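Local coordinates for protein aminotransferase, class I (Staphylococcus aureus, PDB 2O1B) that probably catalyses pyridoxal-phosphate-dependent transfer of amino groups between amino acids and 2-oxo acids, as class I aminotransferases such as aspartate aminotransferase do, at residues K216-F221 with I246-L251. Numbering follows the deposited sequence.
Sequences KIVHDF and IEIYSL. With PLP (pyridoxal-5'-phosphate), chain B.
Two neighbouring parallel strands of the large mixed sheet, 216-220 and 245-250, pair Val218 with Ile246 and Asp220 with Ile248 and run to the cofactor pocket. Four backbone bonds zip them together, starting with Ile246 N to Ile217 O and His219 N to Ile246 O, both 3.0 Å. Ile248 N then reaches His219 O, and Phe221 N closes the ladder on Ile248 O at 2.8 Å. Where the strands part, a water carries the link on, donating to Phe221 O and accepting from Ser250 N; it sits over the centre of one face of the Tyr249 ring.

This is the seven-stranded sheet of the fold-type I aminotransferases, and on its cofactor side Val218 touches both isoleucines, CG2 to Ile246 CG1 and CG1 to Ile248 CD1, each at 4.1 Å. Further along that face, Asp220 OD1 lies 2.5 Å from PLP N1 and is hydrogen-bonded to Tyr146 OH; its carboxylate probably stabilises a protonated pyridine nitrogen. Ser250 OG, held anti to the backbone N (chi1 177°), donates to PLP O3P at 2.7 Å.

On the other face the extended Glu247 crosses Phe221 obliquely, with OE2 above one ring face near the rim, OE1 3.4 Å from Phe221 CD2, and the two planes 27° apart. Tyr98, Ser234 and the Ile235 amide bind this buried carboxylate. Phe221 CD2 also meets the edge of Tyr249 at CD1, 3.8 Å away.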
# COMPACT_ATOMS: atom_id res chain seq x y z
N LYS A 216 5.92 -20.38 11.77
CA LYS A 216 6.91 -19.53 11.12
C LYS A 216 7.17 -18.27 11.93
O LYS A 216 6.35 -17.87 12.76
CB LYS A 216 6.47 -19.15 9.70
CG LYS A 216 5.81 -20.27 8.90
CD LYS A 216 4.33 -19.98 8.74
CE LYS A 216 3.52 -21.26 8.58
NZ LYS A 216 2.20 -21.06 9.22
N ILE A 217 8.31 -17.63 11.67
CA ILE A 217 8.70 -16.44 12.41
C ILE A 217 8.82 -15.26 11.45
O ILE A 217 9.33 -15.40 10.33
CB ILE A 217 10.05 -16.66 13.14
CG1 ILE A 217 9.93 -17.76 14.20
CG2 ILE A 217 10.57 -15.35 13.76
CD1 ILE A 217 11.25 -18.26 14.73
N VAL A 218 8.33 -14.11 11.90
CA VAL A 218 8.57 -12.85 11.22
C VAL A 218 9.40 -12.02 12.16
O VAL A 218 8.95 -11.69 13.25
CB VAL A 218 7.27 -12.07 10.93
CG1 VAL A 218 7.60 -10.73 10.24
CG2 VAL A 218 6.35 -12.89 10.07
N HIS A 219 10.62 -11.69 11.75
CA HIS A 219 11.45 -10.82 12.57
C HIS A 219 11.44 -9.40 12.01
O HIS A 219 11.80 -9.19 10.86
CB HIS A 219 12.89 -11.36 12.70
CG HIS A 219 13.79 -10.45 13.48
ND1 HIS A 219 13.48 -10.03 14.76
CD2 HIS A 219 14.97 -9.87 13.17
CE1 HIS A 219 14.43 -9.22 15.19
NE2 HIS A 219 15.35 -9.11 14.25
N ASP A 220 11.00 -8.45 12.84
CA ASP A 220 10.87 -7.03 12.49
C ASP A 220 12.16 -6.30 12.85
O ASP A 220 12.43 -5.99 14.01
CB ASP A 220 9.68 -6.44 13.25
CG ASP A 220 9.36 -5.00 12.89
OD1 ASP A 220 8.29 -4.51 13.37
OD2 ASP A 220 10.14 -4.35 12.15
N PHE A 221 12.96 -6.01 11.83
CA PHE A 221 14.34 -5.52 11.98
C PHE A 221 14.44 -4.02 11.70
O PHE A 221 15.49 -3.53 11.25
CB PHE A 221 15.21 -6.30 10.99
CG PHE A 221 16.64 -6.51 11.43
CD1 PHE A 221 17.02 -6.43 12.76
CD2 PHE A 221 17.61 -6.81 10.47
CE1 PHE A 221 18.34 -6.65 13.14
CE2 PHE A 221 18.94 -7.02 10.84
CZ PHE A 221 19.30 -6.94 12.18
N ILE A 246 11.20 -15.13 7.94
CA ILE A 246 11.56 -13.99 7.09
C ILE A 246 11.98 -12.86 8.00
O ILE A 246 11.58 -12.81 9.17
CB ILE A 246 10.39 -13.49 6.18
CG1 ILE A 246 9.14 -13.16 7.01
CG2 ILE A 246 10.10 -14.49 5.08
CD1 ILE A 246 8.04 -12.42 6.22
N GLU A 247 12.80 -11.97 7.47
CA GLU A 247 13.19 -10.77 8.18
C GLU A 247 12.74 -9.56 7.38
O GLU A 247 12.89 -9.52 6.16
CB GLU A 247 14.68 -10.75 8.34
CG GLU A 247 15.18 -9.69 9.28
CD GLU A 247 16.53 -10.06 9.78
OE1 GLU A 247 17.51 -9.92 9.00
OE2 GLU A 247 16.59 -10.52 10.93
N ILE A 248 12.20 -8.56 8.07
CA ILE A 248 11.71 -7.35 7.41
C ILE A 248 12.59 -6.16 7.82
O ILE A 248 12.85 -5.93 9.00
CB ILE A 248 10.22 -7.14 7.69
CG1 ILE A 248 9.41 -8.13 6.83
CG2 ILE A 248 9.80 -5.69 7.39
CD1 ILE A 248 7.94 -8.16 7.07
N TYR A 249 13.09 -5.46 6.82
CA TYR A 249 14.07 -4.39 7.02
C TYR A 249 13.50 -3.10 6.44
O TYR A 249 12.95 -3.12 5.34
CB TYR A 249 15.38 -4.74 6.31
CG TYR A 249 16.53 -3.83 6.67
CD1 TYR A 249 17.38 -4.15 7.74
CD2 TYR A 249 16.76 -2.64 5.96
CE1 TYR A 249 18.43 -3.29 8.11
CE2 TYR A 249 17.81 -1.79 6.32
CZ TYR A 249 18.63 -2.12 7.39
OH TYR A 249 19.66 -1.27 7.75
N SER A 250 13.65 -1.99 7.17
CA SER A 250 13.11 -0.70 6.76
C SER A 250 14.22 0.30 6.46
O SER A 250 15.23 0.32 7.15
CB SER A 250 12.21 -0.11 7.85
OG SER A 250 11.75 1.17 7.46
N LEU A 251 14.02 1.12 5.43
CA LEU A 251 14.91 2.27 5.18
C LEU A 251 14.55 3.55 5.98
O LEU A 251 15.30 4.53 5.99
CB LEU A 251 14.97 2.59 3.69
CG LEU A 251 15.76 1.62 2.78
CD1 LEU A 251 14.98 0.36 2.44
CD2 LEU A 251 16.16 2.34 1.49
N1 PLP B . 8.32 -1.98 13.16
C2 PLP B . 8.92 -1.28 14.18
C2A PLP B . 9.42 -2.02 15.39
C3 PLP B . 9.06 0.11 14.05
O3 PLP B . 9.65 0.85 15.04
C4 PLP B . 8.60 0.76 12.90
C4A PLP B . 9.24 2.07 12.54
C5 PLP B . 7.99 0.03 11.88
C6 PLP B . 7.85 -1.35 12.02
C5A PLP B . 7.45 0.71 10.63
O4P PLP B . 8.48 1.12 9.74
P PLP B . 8.12 1.71 8.28
O1P PLP B . 8.39 3.20 8.26
O2P PLP B . 6.67 1.41 8.01
O3P PLP B . 9.03 1.02 7.29
O HOH W 1 15.51 -1.79 9.14